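Local atomic coordinates of early transcribed membrane protein 13 (Plasmodium falciparum, PDB entry 2VWA), a protein that binds the phospholipid phosphatidylethanolamine through its soluble domain and, as a sporozoite membrane protein, is probably needed for the parasite's liver-stage development. Residues Arg32-Lys37 against Gln58-Gly63. Sequence-based numbering, arbitrary orientation.
Sequences RLSIQK and QKFVQG. With PTY (phosphatidylethanolamine), chain G.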
ATOM      1  N   ARG A  32       3.847   4.423   0.391  1.00  6.32           N
ATOM      2  CA  ARG A  32       4.929   3.896  -0.458  1.00  7.31           C
ATOM      3  C   ARG A  32       6.094   3.348   0.333  1.00  8.21           C
ATOM      4  O   ARG A  32       6.490   2.197   0.142  1.00  7.85           O
ATOM      5  CB  ARG A  32       5.431   4.934  -1.460  1.00  7.05           C
ATOM      6  CG  ARG A  32       4.607   4.990  -2.723  1.00  8.87           C
ATOM      7  CD  ARG A  32       5.277   5.892  -3.753  1.00 10.30           C
ATOM      8  NE  ARG A  32       4.286   6.352  -4.698  1.00 13.40           N
ATOM      9  CZ  ARG A  32       4.345   7.493  -5.369  1.00 15.84           C
ATOM     10  NH1 ARG A  32       5.377   8.299  -5.213  1.00 17.43           N
ATOM     11  NH2 ARG A  32       3.367   7.815  -6.213  1.00 16.11           N
ATOM     12  N   LEU A  33       6.661   4.168   1.225  1.00  9.93           N
ATOM     13  CA  LEU A  33       7.841   3.719   1.976  1.00 11.26           C
ATOM     14  C   LEU A  33       7.461   2.635   2.957  1.00 11.28           C
ATOM     15  O   LEU A  33       8.241   1.753   3.252  1.00 12.56           O
ATOM     16  CB  LEU A  33       8.550   4.876   2.697  1.00 11.54           C
ATOM     17  CG  LEU A  33       9.163   5.895   1.716  1.00 13.41           C
ATOM     18  CD1 LEU A  33       9.429   7.224   2.422  1.00 14.02           C
ATOM     19  CD2 LEU A  33      10.445   5.356   1.037  1.00 11.11           C
ATOM     20  N   SER A  34       6.243   2.678   3.443  1.00 11.45           N
ATOM     21  CA  SER A  34       5.870   1.758   4.487  1.00 12.09           C
ATOM     22  C   SER A  34       5.702   0.323   3.970  1.00 12.18           C
ATOM     23  O   SER A  34       6.096  -0.635   4.620  1.00 13.35           O
ATOM     24  CB  SER A  34       4.643   2.293   5.220  1.00 11.70           C
ATOM     25  OG  SER A  34       3.975   1.270   5.929  1.00 15.34           O
ATOM     26  N   ILE A  35       5.138   0.177   2.787  1.00 11.80           N
ATOM     27  CA  ILE A  35       4.911  -1.134   2.239  1.00 11.12           C
ATOM     28  C   ILE A  35       6.218  -1.600   1.584  1.00 11.18           C
ATOM     29  O   ILE A  35       6.470  -2.790   1.447  1.00 10.83           O
ATOM     30  CB  ILE A  35       3.691  -1.136   1.237  1.00 10.69           C
ATOM     31  CG1 ILE A  35       3.121  -2.540   1.071  1.00 10.22           C
ATOM     32  CG2 ILE A  35       4.048  -0.510  -0.131  1.00  9.38           C
ATOM     33  CD1 ILE A  35       1.899  -2.588   0.130  1.00 11.28           C
ATOM     34  N   GLN A  36       7.038  -0.643   1.167  1.00 11.13           N
ATOM     35  CA  GLN A  36       8.365  -0.952   0.670  1.00 10.75           C
ATOM     36  C   GLN A  36       9.153  -1.685   1.759  1.00 11.85           C
ATOM     37  O   GLN A  36       9.694  -2.769   1.522  1.00 11.40           O
ATOM     38  CB  GLN A  36       9.081   0.324   0.264  1.00 10.03           C
ATOM     39  CG  GLN A  36      10.516   0.068  -0.119  1.00  9.44           C
ATOM     40  CD  GLN A  36      11.158   1.224  -0.816  1.00  9.99           C
ATOM     41  OE1 GLN A  36      10.496   2.103  -1.398  1.00  8.03           O
ATOM     42  NE2 GLN A  36      12.471   1.226  -0.784  1.00 12.57           N
ATOM     43  N   LYS A  37       9.213  -1.098   2.957  1.00 12.73           N
ATOM     44  CA  LYS A  37       9.855  -1.783   4.088  1.00 14.18           C
ATOM     45  C   LYS A  37       9.261  -3.143   4.408  1.00 13.30           C
ATOM     46  O   LYS A  37      10.009  -4.070   4.702  1.00 13.84           O
ATOM     47  CB  LYS A  37       9.848  -0.943   5.350  1.00 14.66           C
ATOM     48  CG  LYS A  37      10.889   0.128   5.336  1.00 18.66           C
ATOM     49  CD  LYS A  37      10.355   1.304   6.137  1.00 25.71           C
ATOM     50  CE  LYS A  37      11.353   2.438   6.182  1.00 27.99           C
ATOM     51  NZ  LYS A  37      11.166   3.146   7.481  1.00 30.54           N
ATOM     52  N   GLN A  58      -4.393  -3.372  -0.741  1.00 21.03           N
ATOM     53  CA  GLN A  58      -5.608  -2.886  -0.107  1.00 20.45           C
ATOM     54  C   GLN A  58      -5.523  -2.945   1.414  1.00 18.79           C
ATOM     55  O   GLN A  58      -5.778  -1.957   2.088  1.00 17.83           O
ATOM     56  CB  GLN A  58      -6.815  -3.685  -0.568  1.00 21.40           C
ATOM     57  CG  GLN A  58      -7.461  -3.162  -1.826  1.00 25.83           C
ATOM     58  CD  GLN A  58      -8.981  -3.306  -1.797  1.00 31.55           C
ATOM     59  OE1 GLN A  58      -9.510  -4.412  -1.940  1.00 34.92           O
ATOM     60  NE2 GLN A  58      -9.693  -2.183  -1.611  1.00 31.94           N
ATOM     61  N   LYS A  59      -5.142  -4.101   1.946  1.00 17.81           N
ATOM     62  CA  LYS A  59      -5.036  -4.271   3.400  1.00 16.77           C
ATOM     63  C   LYS A  59      -4.097  -3.240   3.970  1.00 15.43           C
ATOM     64  O   LYS A  59      -4.327  -2.731   5.066  1.00 15.49           O
ATOM     65  CB  LYS A  59      -4.578  -5.671   3.783  1.00 17.08           C
ATOM     66  CG  LYS A  59      -5.606  -6.762   3.573  1.00 18.16           C
ATOM     67  CD  LYS A  59      -5.047  -8.035   4.157  1.00 23.14           C
ATOM     68  CE  LYS A  59      -5.780  -9.263   3.670  1.00 25.46           C
ATOM     69  NZ  LYS A  59      -7.033  -9.458   4.424  1.00 28.79           N
ATOM     70  N   PHE A  60      -3.069  -2.914   3.198  1.00 14.22           N
ATOM     71  CA  PHE A  60      -2.090  -1.895   3.582  1.00 13.78           C
ATOM     72  C   PHE A  60      -2.632  -0.465   3.579  1.00 12.87           C
ATOM     73  O   PHE A  60      -2.348   0.311   4.488  1.00 12.29           O
ATOM     74  CB  PHE A  60      -0.843  -1.967   2.697  1.00 13.72           C
ATOM     75  CG  PHE A  60       0.397  -2.070   3.476  1.00 14.76           C
ATOM     76  CD1 PHE A  60       1.011  -0.927   3.975  1.00 15.93           C
ATOM     77  CD2 PHE A  60       0.930  -3.317   3.785  1.00 14.86           C
ATOM     78  CE1 PHE A  60       2.163  -1.033   4.754  1.00 16.43           C
ATOM     79  CE2 PHE A  60       2.080  -3.419   4.566  1.00 15.24           C
ATOM     80  CZ  PHE A  60       2.687  -2.282   5.054  1.00 13.77           C
ATOM     81  N   VAL A  61      -3.404  -0.133   2.554  1.00 11.79           N
ATOM     82  CA  VAL A  61      -3.975   1.195   2.437  1.00 11.64           C
ATOM     83  C   VAL A  61      -5.055   1.387   3.519  1.00 12.47           C
ATOM     84  O   VAL A  61      -5.194   2.476   4.082  1.00 12.47           O
ATOM     85  CB  VAL A  61      -4.529   1.470   0.984  1.00 11.02           C
ATOM     86  CG1 VAL A  61      -5.335   2.752   0.935  1.00  8.22           C
ATOM     87  CG2 VAL A  61      -3.381   1.528  -0.035  1.00  8.87           C
ATOM     88  N   GLN A  62      -5.793   0.320   3.817  1.00 12.82           N
ATOM     89  CA  GLN A  62      -6.823   0.378   4.838  1.00 13.87           C
ATOM     90  C   GLN A  62      -6.267   0.508   6.254  1.00 13.98           C
ATOM     91  O   GLN A  62      -6.805   1.274   7.051  1.00 13.31           O
ATOM     92  CB  GLN A  62      -7.822  -0.778   4.702  1.00 13.59           C
ATOM     93  CG  GLN A  62      -8.768  -0.525   3.525  1.00 14.88           C
ATOM     94  CD  GLN A  62      -9.933  -1.489   3.393  1.00 15.37           C
ATOM     95  OE1 GLN A  62     -10.705  -1.389   2.428  1.00 15.81           O
ATOM     96  NE2 GLN A  62     -10.078  -2.422   4.351  1.00 15.98           N
ATOM     97  N   GLY A  63      -5.182  -0.217   6.534  1.00 14.42           N
ATOM     98  CA  GLY A  63      -4.555  -0.216   7.846  1.00 14.89           C
ATOM     99  C   GLY A  63      -3.954   1.140   8.090  1.00 15.96           C
ATOM    100  O   GLY A  63      -4.101   1.747   9.164  1.00 16.78           O
TER
HETATM  101  C1  PTY G1230      15.723   3.354  -1.991  0.50 54.27           C
HETATM  102  C2  PTY G1230      18.893  -1.717  -0.301  0.50 54.13           C
HETATM  103  C3  PTY G1230      17.431  -1.992   0.044  0.50 54.62           C
HETATM  104  O4  PTY G1230      14.904   4.389  -2.532  0.50 54.98           O
HETATM  105  C5  PTY G1230      16.321   0.956  -2.275  0.50 54.18           C
HETATM  106  C6  PTY G1230      15.230   2.003  -2.496  0.50 53.78           C
HETATM  107  O7  PTY G1230      14.900   2.097  -3.887  0.50 52.71           O
HETATM  108  C8  PTY G1230      13.690   1.372  -4.285  0.50 51.87           C
HETATM  109  O10 PTY G1230      13.508   0.231  -3.892  0.50 51.14           O
HETATM  110  C11 PTY G1230      12.663   2.016  -5.195  0.50 51.01           C
HETATM  111  C12 PTY G1230      13.326   2.447  -6.503  0.50 50.74           C
HETATM  112  C13 PTY G1230      12.330   2.667  -7.640  0.50 50.29           C
HETATM  113  C14 PTY G1230      11.568   3.982  -7.506  0.50 50.41           C
HETATM  114  C15 PTY G1230      12.113   5.063  -8.436  0.50 50.21           C
HETATM  115  C16 PTY G1230      11.672   6.457  -7.993  0.50 49.53           C
HETATM  116  C17 PTY G1230      10.314   6.806  -8.601  0.50 49.58           C
HETATM  117  C18 PTY G1230       9.805   8.167  -8.141  0.50 49.51           C
HETATM  118  C19 PTY G1230       8.719   8.677  -9.081  0.50 49.48           C
HETATM  119  C20 PTY G1230       7.349   8.669  -8.405  0.50 49.47           C
HETATM  120  C21 PTY G1230       6.421   7.608  -8.988  0.50 48.93           C
HETATM  121  C22 PTY G1230       5.739   8.093 -10.266  0.50 49.25           C
HETATM  122  C23 PTY G1230       4.256   8.389 -10.061  0.50 48.93           C
HETATM  123  C24 PTY G1230       3.368   7.246 -10.552  0.50 48.20           C
HETATM  124  C25 PTY G1230       2.025   7.308  -9.830  0.50 47.89           C
HETATM  125  C26 PTY G1230       1.192   6.041  -9.997  0.50 47.19           C
HETATM  126  C27 PTY G1230      -0.234   6.340  -9.558  0.50 47.16           C
HETATM  127  C28 PTY G1230      -1.276   5.458 -10.230  0.50 47.63           C
HETATM  128  C29 PTY G1230      -2.602   5.615  -9.513  0.50 47.22           C
HETATM  129  C30 PTY G1230      15.472   5.439  -3.368  0.50 55.26           C
HETATM  130  C31 PTY G1230      15.867   5.156  -4.803  0.50 55.66           C
HETATM  131  O30 PTY G1230      15.621   6.551  -2.888  0.50 54.83           O
HETATM  132  C32 PTY G1230      14.918   5.849  -5.776  0.50 55.98           C
HETATM  133  C33 PTY G1230      15.542   5.939  -7.167  0.50 56.76           C
HETATM  134  C34 PTY G1230      15.390   7.338  -7.766  0.50 57.11           C
HETATM  135  C35 PTY G1230      15.639   7.310  -9.275  0.50 57.66           C
HETATM  136  C36 PTY G1230      16.561   8.452  -9.697  0.50 58.29           C
HETATM  137  C37 PTY G1230      15.806   9.515 -10.488  0.50 58.60           C
HETATM  138  C38 PTY G1230      16.397  10.901 -10.246  0.50 59.34           C
HETATM  139  C39 PTY G1230      15.439  11.795  -9.460  0.50 59.81           C
HETATM  140  C40 PTY G1230      14.995  13.005 -10.285  0.50 60.07           C
HETATM  141  C41 PTY G1230      13.680  13.585  -9.768  0.50 60.01           C
HETATM  142  C42 PTY G1230      12.556  13.430 -10.792  0.50 60.05           C
HETATM  143  C43 PTY G1230      11.522  14.545 -10.653  0.50 60.21           C
HETATM  144  C44 PTY G1230      10.110  13.991 -10.651  0.50 59.94           C
HETATM  145  P1  PTY G1230      16.230   0.382   0.339  0.50 55.81           P
HETATM  146  O11 PTY G1230      16.925  -0.966   0.905  0.50 55.03           O
HETATM  147  O12 PTY G1230      14.901   0.551   1.042  0.50 54.74           O
HETATM  148  O13 PTY G1230      17.245   1.502   0.419  0.50 55.55           O
HETATM  149  O14 PTY G1230      15.938   0.062  -1.225  0.50 54.95           O
HETATM  150  N1  PTY G1230      19.734  -2.702   0.351  0.50 53.40           N
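The CB-CG1-CD1 branch of Ile35 runs over one face of the Phe60 ring, and this pair makes the tight part of the contact. Ile35 CG1 stands 3.6 Å from the centroid of the Phe60 ring and only 12° off the ring normal, the geometry of a CH-pi contact. Ile35 CD1 lies toward the CG end of the ring, reaching Phe60 CG at 3.7 Å. With CG1 anti to the backbone N (chi1 -158°) and CD1 extended beyond it, the longer branch is laid across the aromatic surface. Ser34 approaches differently: its OG meets the ring at the edge, in plane, 3.2 Å from Phe60 CE1, so two consecutive residues meet the ring, one at its edge and one over its face. Ser34, partly exposed, is the side nearer solvent despite this close approach; the looseness lies in the small interface, 158 Å² carried by three residues.

Gln36, directed away from Phe60, and Arg32 belong to the phosphatidylethanolamine pocket. Gln36 NE2 makes a weak hydrogen bond to the phosphate oxygen PTY O12 (3.1 Å, 131° at the hydrogen) and another bond to Glu40 OE2, while Gln36 OE1 pairs with His87 NE2. The Arg32 guanidinium has acyl carbon C21 of the lipid over one face, and its NH2 forms a salt bridge with Asp83.

Helix 21-41 thus packs on helix 54-67 through one face and lines the lipid pocket with another. Helix 74-99 touches both, meeting Arg32 through His87 and Val61 through Leu84, while Ile4 of the N-terminal loop adds to the packing on Phe60.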